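Local coordinates for Serpin48 (Tenebrio molitor, PDB 3OZQ), which inhibits the protease SPE with high specificity in the innate immunity of the insect and belongs to the serpin family of serine protease inhibitors, at residues A[248-253]-A[355-360]; A[233-238]-A[244-249]; A[122-127]-A[133-138]. All blocks are in the same frame, centred on the assembly; numbering follows the deposited sequence.

Interaction 1: residues A[248-253]-A[355-360]; sequences SKIKRS and PFIFYI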
loop_
_atom_site.group_PDB
_atom_site.type_symbol
_atom_site.label_atom_id
_atom_site.label_comp_id
_atom_site.label_asym_id
_atom_site.label_seq_id
_atom_site.Cartn_x
_atom_site.Cartn_y
_atom_site.Cartn_z
ATOM N N SER A 248 17.105 9.143 -2.304
ATOM C CA SER A 248 17.802 9.362 -3.559
ATOM C C SER A 248 18.251 8.011 -4.089
ATOM O O SER A 248 18.484 7.851 -5.293
ATOM C CB SER A 248 18.988 10.304 -3.370
ATOM O OG SER A 248 18.541 11.608 -3.031
ATOM N N LYS A 249 18.342 7.038 -3.186
ATOM C CA LYS A 249 18.653 5.655 -3.551
ATOM C C LYS A 249 17.502 4.705 -3.197
ATOM O O LYS A 249 17.729 3.566 -2.768
ATOM C CB LYS A 249 19.936 5.196 -2.850
ATOM C CG LYS A 249 21.112 6.135 -3.051
ATOM C CD LYS A 249 22.193 5.925 -2.004
ATOM C CE LYS A 249 23.132 7.127 -1.967
ATOM N NZ LYS A 249 22.368 8.404 -1.805
ATOM N N ILE A 250 16.271 5.171 -3.405
ATOM C CA ILE A 250 15.076 4.456 -2.958
ATOM C C ILE A 250 14.992 3.013 -3.447
ATOM O O ILE A 250 14.437 2.139 -2.775
ATOM C CB ILE A 250 13.794 5.199 -3.378
ATOM C CG1 ILE A 250 12.604 4.655 -2.590
ATOM C CG2 ILE A 250 13.578 5.095 -4.885
ATOM C CD1 ILE A 250 12.801 4.726 -1.085
ATOM N N LYS A 251 15.544 2.771 -4.627
ATOM C CA LYS A 251 15.535 1.445 -5.229
ATOM C C LYS A 251 16.269 0.447 -4.333
ATOM O O LYS A 251 15.763 -0.636 -4.021
ATOM C CB LYS A 251 16.207 1.497 -6.605
ATOM C CG LYS A 251 15.824 2.707 -7.475
ATOM C CD LYS A 251 16.244 4.060 -6.859
ATOM C CE LYS A 251 17.752 4.252 -6.834
ATOM N NZ LYS A 251 18.433 3.356 -5.849
ATOM N N ARG A 252 17.471 0.820 -3.916
ATOM C CA ARG A 252 18.286 -0.052 -3.079
ATOM C C ARG A 252 17.590 -0.369 -1.755
ATOM O O ARG A 252 17.691 -1.480 -1.241
ATOM C CB ARG A 252 19.658 0.574 -2.821
ATOM C CG ARG A 252 20.662 0.382 -3.951
ATOM C CD ARG A 252 20.158 0.975 -5.259
ATOM N NE ARG A 252 21.177 0.937 -6.307
ATOM C CZ ARG A 252 21.976 1.957 -6.610
ATOM N NH1 ARG A 252 21.874 3.102 -5.946
ATOM N NH2 ARG A 252 22.876 1.834 -7.578
ATOM N N SER A 253 16.861 0.603 -1.219
ATOM C CA SER A 253 16.250 0.442 0.097
ATOM C C SER A 253 15.177 -0.651 0.157
ATOM O O SER A 253 14.899 -1.189 1.226
ATOM C CB SER A 253 15.687 1.778 0.588
ATOM O OG SER A 253 16.669 2.796 0.502
ATOM N N PRO A 355 13.881 9.872 11.524
ATOM C CA PRO A 355 13.022 9.482 10.390
ATOM C C PRO A 355 13.467 8.210 9.666
ATOM O O PRO A 355 14.661 7.984 9.470
ATOM C CB PRO A 355 13.109 10.688 9.463
ATOM C CG PRO A 355 13.309 11.834 10.390
ATOM C CD PRO A 355 14.233 11.302 11.463
ATOM N N PHE A 356 12.497 7.389 9.279
ATOM C CA PHE A 356 12.774 6.076 8.711
ATOM C C PHE A 356 11.748 5.679 7.646
ATOM O O PHE A 356 10.647 6.210 7.613
ATOM C CB PHE A 356 12.775 5.024 9.810
ATOM C CG PHE A 356 11.486 4.936 10.580
ATOM C CD1 PHE A 356 10.551 3.964 10.282
ATOM C CD2 PHE A 356 11.218 5.811 11.615
ATOM C CE1 PHE A 356 9.370 3.873 11.000
ATOM C CE2 PHE A 356 10.037 5.723 12.338
ATOM C CZ PHE A 356 9.113 4.760 12.029
ATOM N N ILE A 357 12.135 4.730 6.798
ATOM C CA ILE A 357 11.240 4.094 5.845
ATOM C C ILE A 357 10.811 2.764 6.457
ATOM O O ILE A 357 11.573 2.152 7.197
ATOM C CB ILE A 357 11.986 3.840 4.515
ATOM C CG1 ILE A 357 12.335 5.162 3.831
ATOM C CG2 ILE A 357 11.204 2.910 3.589
ATOM C CD1 ILE A 357 13.195 4.984 2.583
ATOM N N PHE A 358 9.593 2.320 6.165
ATOM C CA PHE A 358 9.136 1.004 6.591
ATOM C C PHE A 358 8.332 0.349 5.477
ATOM O O PHE A 358 7.835 1.021 4.573
ATOM C CB PHE A 358 8.252 1.096 7.826
ATOM C CG PHE A 358 6.989 1.850 7.589
ATOM C CD1 PHE A 358 5.873 1.221 7.054
ATOM C CD2 PHE A 358 6.922 3.207 7.856
ATOM C CE1 PHE A 358 4.701 1.927 6.817
ATOM C CE2 PHE A 358 5.762 3.909 7.626
ATOM C CZ PHE A 358 4.647 3.272 7.091
ATOM N N TYR A 359 8.198 -0.969 5.551
ATOM C CA TYR A 359 7.348 -1.665 4.605
ATOM C C TYR A 359 6.896 -3.000 5.151
ATOM O O TYR A 359 7.619 -3.658 5.895
ATOM C CB TYR A 359 8.006 -1.799 3.218
ATOM C CG TYR A 359 9.279 -2.634 3.145
ATOM C CD1 TYR A 359 10.530 -2.025 3.100
ATOM C CD2 TYR A 359 9.222 -4.023 3.061
ATOM C CE1 TYR A 359 11.694 -2.776 3.009
ATOM C CE2 TYR A 359 10.391 -4.788 2.977
ATOM C CZ TYR A 359 11.616 -4.150 2.948
ATOM O OH TYR A 359 12.774 -4.883 2.853
ATOM N N ILE A 360 5.675 -3.377 4.787
ATOM C CA ILE A 360 5.096 -4.630 5.229
ATOM C C ILE A 360 5.196 -5.633 4.077
ATOM O O ILE A 360 4.804 -5.325 2.944
ATOM C CB ILE A 360 3.620 -4.441 5.626
ATOM C CG1 ILE A 360 3.509 -3.617 6.919
ATOM C CG2 ILE A 360 2.937 -5.776 5.835
ATOM C CD1 ILE A 360 2.115 -3.543 7.431
HETATM O O HOH W 1 14.909 -3.526 1.920
#

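Interaction 2: residues A[233-238]-A[244-249]; sequences TIVLSN and VSLESK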
loop_
_atom_site.group_PDB
_atom_site.type_symbol
_atom_site.label_atom_id
_atom_site.label_comp_id
_atom_site.label_asym_id
_atom_site.label_seq_id
_atom_site.Cartn_x
_atom_site.Cartn_y
_atom_site.Cartn_z
ATOM N N THR A 233 9.360 -4.223 8.022
ATOM C CA THR A 233 10.782 -3.930 7.882
ATOM C C THR A 233 11.046 -2.427 8.019
ATOM O O THR A 233 10.456 -1.626 7.290
ATOM C CB THR A 233 11.324 -4.399 6.502
ATOM O OG1 THR A 233 11.274 -5.833 6.405
ATOM C CG2 THR A 233 12.755 -3.927 6.289
ATOM N N ILE A 234 11.933 -2.059 8.950
ATOM C CA ILE A 234 12.357 -0.670 9.125
ATOM C C ILE A 234 13.702 -0.490 8.442
ATOM O O ILE A 234 14.594 -1.319 8.605
ATOM C CB ILE A 234 12.551 -0.315 10.630
ATOM C CG1 ILE A 234 11.345 -0.765 11.457
ATOM C CG2 ILE A 234 12.856 1.163 10.817
ATOM C CD1 ILE A 234 10.053 -0.189 10.980
ATOM N N VAL A 235 13.840 0.575 7.667
ATOM C CA VAL A 235 15.119 0.950 7.089
ATOM C C VAL A 235 15.574 2.237 7.764
ATOM O O VAL A 235 14.987 3.304 7.566
ATOM C CB VAL A 235 15.045 1.153 5.567
ATOM C CG1 VAL A 235 16.427 1.486 5.016
ATOM C CG2 VAL A 235 14.480 -0.093 4.885
ATOM N N LEU A 236 16.625 2.111 8.573
ATOM C CA LEU A 236 17.072 3.168 9.464
ATOM C C LEU A 236 18.447 3.689 9.064
ATOM O O LEU A 236 19.428 2.968 9.150
ATOM C CB LEU A 236 17.139 2.609 10.878
ATOM C CG LEU A 236 17.515 3.577 11.989
ATOM C CD1 LEU A 236 16.476 4.695 12.078
ATOM C CD2 LEU A 236 17.643 2.829 13.314
ATOM N N SER A 237 18.520 4.938 8.615
ATOM C CA SER A 237 19.814 5.501 8.254
ATOM C C SER A 237 20.702 5.640 9.489
ATOM O O SER A 237 20.220 5.914 10.596
ATOM C CB SER A 237 19.663 6.839 7.538
ATOM O OG SER A 237 19.084 7.825 8.376
ATOM N N ASN A 238 22.002 5.433 9.295
ATOM C CA ASN A 238 22.959 5.531 10.397
ATOM C C ASN A 238 23.062 6.950 10.940
ATOM O O ASN A 238 23.310 7.152 12.123
ATOM C CB ASN A 238 24.334 4.991 9.988
ATOM C CG ASN A 238 24.395 3.473 10.019
ATOM O OD1 ASN A 238 23.773 2.835 10.875
ATOM N ND2 ASN A 238 25.140 2.884 9.083
ATOM N N VAL A 244 16.641 11.514 3.221
ATOM C CA VAL A 244 16.699 11.976 1.837
ATOM C C VAL A 244 17.713 11.161 1.045
ATOM O O VAL A 244 17.455 10.761 -0.094
ATOM C CB VAL A 244 17.061 13.467 1.755
ATOM C CG1 VAL A 244 15.822 14.326 1.951
ATOM C CG2 VAL A 244 18.127 13.802 2.787
ATOM N N SER A 245 18.864 10.916 1.659
ATOM C CA SER A 245 19.900 10.095 1.052
ATOM C C SER A 245 19.331 8.743 0.654
ATOM O O SER A 245 19.583 8.254 -0.447
ATOM C CB SER A 245 21.068 9.891 2.025
ATOM O OG SER A 245 21.355 11.082 2.746
ATOM N N LEU A 246 18.575 8.134 1.560
ATOM C CA LEU A 246 17.994 6.820 1.301
ATOM C C LEU A 246 16.974 6.906 0.187
ATOM O O LEU A 246 16.744 5.937 -0.532
ATOM C CB LEU A 246 17.320 6.263 2.553
ATOM C CG LEU A 246 18.193 5.880 3.744
ATOM C CD1 LEU A 246 17.308 5.460 4.909
ATOM C CD2 LEU A 246 19.159 4.756 3.367
ATOM N N GLU A 247 16.362 8.077 0.053
ATOM C CA GLU A 247 15.310 8.282 -0.929
ATOM C C GLU A 247 15.889 8.617 -2.294
ATOM O O GLU A 247 15.257 8.389 -3.321
ATOM C CB GLU A 247 14.345 9.360 -0.448
ATOM C CG GLU A 247 13.647 8.960 0.837
ATOM C CD GLU A 247 12.689 10.011 1.354
ATOM O OE1 GLU A 247 12.936 11.219 1.150
ATOM O OE2 GLU A 247 11.679 9.615 1.975
ATOM N N SER A 248 17.105 9.143 -2.304
ATOM C CA SER A 248 17.802 9.362 -3.559
ATOM C C SER A 248 18.251 8.011 -4.089
ATOM O O SER A 248 18.484 7.851 -5.293
ATOM C CB SER A 248 18.988 10.304 -3.370
ATOM O OG SER A 248 18.541 11.608 -3.031
ATOM N N LYS A 249 18.342 7.038 -3.186
ATOM C CA LYS A 249 18.653 5.655 -3.551
ATOM C C LYS A 249 17.502 4.705 -3.197
ATOM O O LYS A 249 17.729 3.566 -2.768
ATOM C CB LYS A 249 19.936 5.196 -2.850
ATOM C CG LYS A 249 21.112 6.135 -3.051
ATOM C CD LYS A 249 22.193 5.925 -2.004
ATOM C CE LYS A 249 23.132 7.127 -1.967
ATOM N NZ LYS A 249 22.368 8.404 -1.805
#

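Interaction 3: residues A[122-127]-A[133-138]; sequences ENVDFS and AKLMNA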
loop_
_atom_site.group_PDB
_atom_site.type_symbol
_atom_site.label_atom_id
_atom_site.label_comp_id
_atom_site.label_asym_id
_atom_site.label_seq_id
_atom_site.Cartn_x
_atom_site.Cartn_y
_atom_site.Cartn_z
ATOM N N GLU A 122 -19.784 -0.982 -10.517
ATOM C CA GLU A 122 -21.144 -0.518 -10.283
ATOM C C GLU A 122 -21.367 0.804 -11.007
ATOM O O GLU A 122 -20.440 1.614 -11.128
ATOM C CB GLU A 122 -21.360 -0.377 -8.771
ATOM C CG GLU A 122 -22.662 0.255 -8.331
ATOM C CD GLU A 122 -22.945 0.007 -6.856
ATOM O OE1 GLU A 122 -23.444 0.933 -6.162
ATOM O OE2 GLU A 122 -22.678 -1.127 -6.391
ATOM N N ASN A 123 -22.584 1.000 -11.529
ATOM C CA ASN A 123 -22.968 2.264 -12.153
ATOM C C ASN A 123 -23.387 3.264 -11.106
ATOM O O ASN A 123 -24.006 2.900 -10.108
ATOM C CB ASN A 123 -24.127 2.082 -13.155
ATOM C CG ASN A 123 -23.653 1.640 -14.520
ATOM O OD1 ASN A 123 -23.033 2.408 -15.251
ATOM N ND2 ASN A 123 -23.940 0.393 -14.871
ATOM N N VAL A 124 -23.066 4.532 -11.338
ATOM C CA VAL A 124 -23.431 5.581 -10.401
ATOM C C VAL A 124 -23.602 6.864 -11.183
ATOM O O VAL A 124 -22.893 7.095 -12.161
ATOM C CB VAL A 124 -22.356 5.772 -9.277
ATOM C CG1 VAL A 124 -21.030 6.238 -9.864
ATOM C CG2 VAL A 124 -22.841 6.758 -8.221
ATOM N N ASP A 125 -24.557 7.686 -10.762
ATOM C CA ASP A 125 -24.768 8.980 -11.389
ATOM C C ASP A 125 -23.855 10.029 -10.779
ATOM O O ASP A 125 -24.067 10.454 -9.644
ATOM C CB ASP A 125 -26.221 9.428 -11.229
ATOM C CG ASP A 125 -26.544 10.659 -12.067
ATOM O OD1 ASP A 125 -25.600 11.277 -12.607
ATOM O OD2 ASP A 125 -27.738 11.009 -12.186
ATOM N N PHE A 126 -22.851 10.461 -11.536
ATOM C CA PHE A 126 -21.927 11.484 -11.044
ATOM C C PHE A 126 -22.505 12.903 -11.173
ATOM O O PHE A 126 -21.900 13.868 -10.705
ATOM C CB PHE A 126 -20.571 11.399 -11.759
ATOM C CG PHE A 126 -19.856 10.066 -11.592
ATOM C CD1 PHE A 126 -19.203 9.747 -10.412
ATOM C CD2 PHE A 126 -19.815 9.159 -12.633
ATOM C CE1 PHE A 126 -18.539 8.529 -10.268
ATOM C CE2 PHE A 126 -19.149 7.943 -12.498
ATOM C CZ PHE A 126 -18.514 7.632 -11.329
ATOM N N SER A 127 -23.669 13.026 -11.813
ATOM C CA SER A 127 -24.319 14.329 -11.980
ATOM C C SER A 127 -24.423 15.050 -10.648
ATOM O O SER A 127 -23.903 16.156 -10.484
ATOM C CB SER A 127 -25.728 14.182 -12.571
ATOM O OG SER A 127 -25.688 13.734 -13.908
ATOM N N ALA A 133 -20.439 11.057 -4.293
ATOM C CA ALA A 133 -19.431 11.008 -3.238
ATOM C C ALA A 133 -19.905 10.262 -1.989
ATOM O O ALA A 133 -19.239 9.339 -1.519
ATOM C CB ALA A 133 -18.988 12.405 -2.877
ATOM N N LYS A 134 -21.051 10.660 -1.448
ATOM C CA LYS A 134 -21.581 9.996 -0.256
ATOM C C LYS A 134 -21.808 8.496 -0.480
ATOM O O LYS A 134 -21.503 7.670 0.371
ATOM C CB LYS A 134 -22.883 10.665 0.208
ATOM C CG LYS A 134 -23.381 10.108 1.531
ATOM C CD LYS A 134 -24.537 10.907 2.108
ATOM C CE LYS A 134 -24.782 10.523 3.569
ATOM N NZ LYS A 134 -23.707 11.022 4.483
ATOM N N LEU A 135 -22.341 8.160 -1.641
ATOM C CA LEU A 135 -22.670 6.783 -1.984
ATOM C C LEU A 135 -21.399 5.938 -1.981
ATOM O O LEU A 135 -21.347 4.880 -1.354
ATOM C CB LEU A 135 -23.340 6.750 -3.364
ATOM C CG LEU A 135 -23.957 5.497 -3.996
ATOM C CD1 LEU A 135 -22.945 4.747 -4.857
ATOM C CD2 LEU A 135 -24.587 4.589 -2.946
ATOM N N MET A 136 -20.382 6.421 -2.685
ATOM C CA MET A 136 -19.108 5.718 -2.774
ATOM C C MET A 136 -18.462 5.615 -1.395
ATOM O O MET A 136 -18.020 4.547 -0.999
ATOM C CB MET A 136 -18.179 6.417 -3.766
ATOM C CG MET A 136 -18.702 6.384 -5.187
ATOM S SD MET A 136 -17.736 7.352 -6.360
ATOM C CE MET A 136 -16.231 6.423 -6.411
ATOM N N ASN A 137 -18.444 6.719 -0.654
ATOM C CA ASN A 137 -17.857 6.719 0.685
ATOM C C ASN A 137 -18.580 5.815 1.668
ATOM O O ASN A 137 -17.960 5.237 2.555
ATOM C CB ASN A 137 -17.786 8.140 1.249
ATOM C CG ASN A 137 -16.834 9.017 0.470
ATOM O OD1 ASN A 137 -16.000 8.517 -0.291
ATOM N ND2 ASN A 137 -16.947 10.329 0.651
ATOM N N ALA A 138 -19.898 5.709 1.525
ATOM C CA ALA A 138 -20.678 4.917 2.467
ATOM C C ALA A 138 -20.372 3.452 2.218
ATOM O O ALA A 138 -20.280 2.659 3.160
ATOM C CB ALA A 138 -22.176 5.198 2.317
#

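Interaction 1: residues A[248-253]-A[355-360]
In Ile-250 the first torsion sets CG1 opposite the backbone N (chi1 -165°), while in Ile-357 CG1 lies alongside its own backbone N and the chain then runs out straight (chi2 174°); together these rotations carry the two CD1 methyls to one another. Ile-357 leaves its strand already pointing at the helix, whereas Ile-250 reaches the strand only with its end. The methyls, Ile-250 CD1 and Ile-357 CD1, meet at 3.7 Å, the two side chains crossing at a slant. Further along, the Tyr-359 ring approaches the last turn obliquely, its CE1 4.0 Å from Ser-253 O. A water lies between that carbonyl and the phenol: it accepts from Tyr-359 OH at 2.7 Å, but its modelled distance to Ser-253 O is too short to be trusted. No direct hydrogen bond spans the segments, so helix and strand are joined mainly by buried packing. Tyr-23 of helix 10-29 touches both isoleucines, and the ring of Phe-254 meets that of Tyr-359. Strand 356-362 itself runs between strands 231-237 and 365-372, in what serpins call sheet B, with the short helix 250-254 lying over one side.

Interaction 2: residues A[233-238]-A[244-249]
Apolar packing carries the whole of the contact between Leu-246 and the pair Val-235 and Ser-237, and it is concentrated in one methyl. Leu-246 holds CG next to its backbone N (chi1 -68°) and stretches onward, which delivers CD1 to the strand. There Leu-246 CD1 sits 3.8 Å from Ser-237 CB and 4.1 Å from Val-235 CG1, the leucine and valine chains slanting across each other. Both strand residues direct their side chains at the helix, while Leu-236 between them points the other way, as expected of an extended strand. The serine contributes its methylene carbon; its hydroxyl turns aside and bonds to Gln-239 O, in the turn that leads toward the helix.

No hydrogen bond crosses between the segments; within 244-249 such bonds finish off a short helix. Val-244 O accepts from Ser-248 N at 2.8 Å and from Ser-248 OG at 3.2 Å, besides a weak bond from Glu-247 N, and the hydroxyl arrives 44° out of the carbonyl plane. Lys-249 folds its chain back so that NZ reaches Ser-245 O at 3.1 Å, giving the carbonyl of the final turn a charged donor.

The ionic partner of Glu-247 lies outside the two segments: it forms a salt bridge with Arg-371, and its OE2 is also hydrogen-bonded to Tyr-23 OH of helix 10-29. Leu-246 further rests on Ala-219 and Leu-217, so helix 243-248 covers the end of strand 231-237 together with the start of its antiparallel neighbour, strand 219-225, while strand 356-362 bonds along the other edge.

Interaction 3: residues A[122-127]-A[133-138]
Phe-126 and Met-136 form the buried end of this contact, where the sulfur comes to the edge of the ring, near its plane, with Met-136 SD 4.2 Å from Phe-126 CE1. The two side chains cross at about a right angle; Met-136 holds CG beside its backbone N (chi1 -65°) and then runs out straight, which carries SD to the ring. Val-124 closes the same end from within the strand: its CG1 lies over one face of the Phe-126 ring, toward the rim, and its CG2 touches Leu-135 CD1 at 3.9 Å. Beyond, the contact thins toward solvent. Leu-135 is exposed, with a second torsion away from the usual staggered values, and the extended Glu-122 brings OE1 only to 4.1 Å from Leu-135 CD1, while its OE2 forms a salt bridge with Lys-96. An Asx turn shapes the exit from the strand, Asp-125 OD1 accepting Ser-127 N at 2.7 Å. Helix 129-143, helix F of serpins, is thus held against the face of sheet A, here over its edge strand, by dispersion and a Met-aromatic contact. With no hydrogen bond linking the two segments, the chemistry would be compatible with the transient shift of this helix proposed for inhibitory serpins.

How the interactions relate
From the N terminus, interaction 3 comes first, closing a short connection from a strand of sheet A into the helix that crosses it. Much later, interaction 2 closes a similar strand-to-helix turn, now in sheet B. Interaction 1 starts where interaction 2 ends, since Ser-248 and Lys-249 belong to both, and it closes a long excursion of 101 residues before the chain returns to sheet B. The closures therefore run in series, with none enclosing another. Interactions 1 and 2 form one region, their centres about 5 Å apart and their strands neighbours, Ile-357 O probably bonding to Val-235 N. Interaction 3 lies on the opposite side of the chain's centre, its nearest atoms about 22 Å from interaction 1.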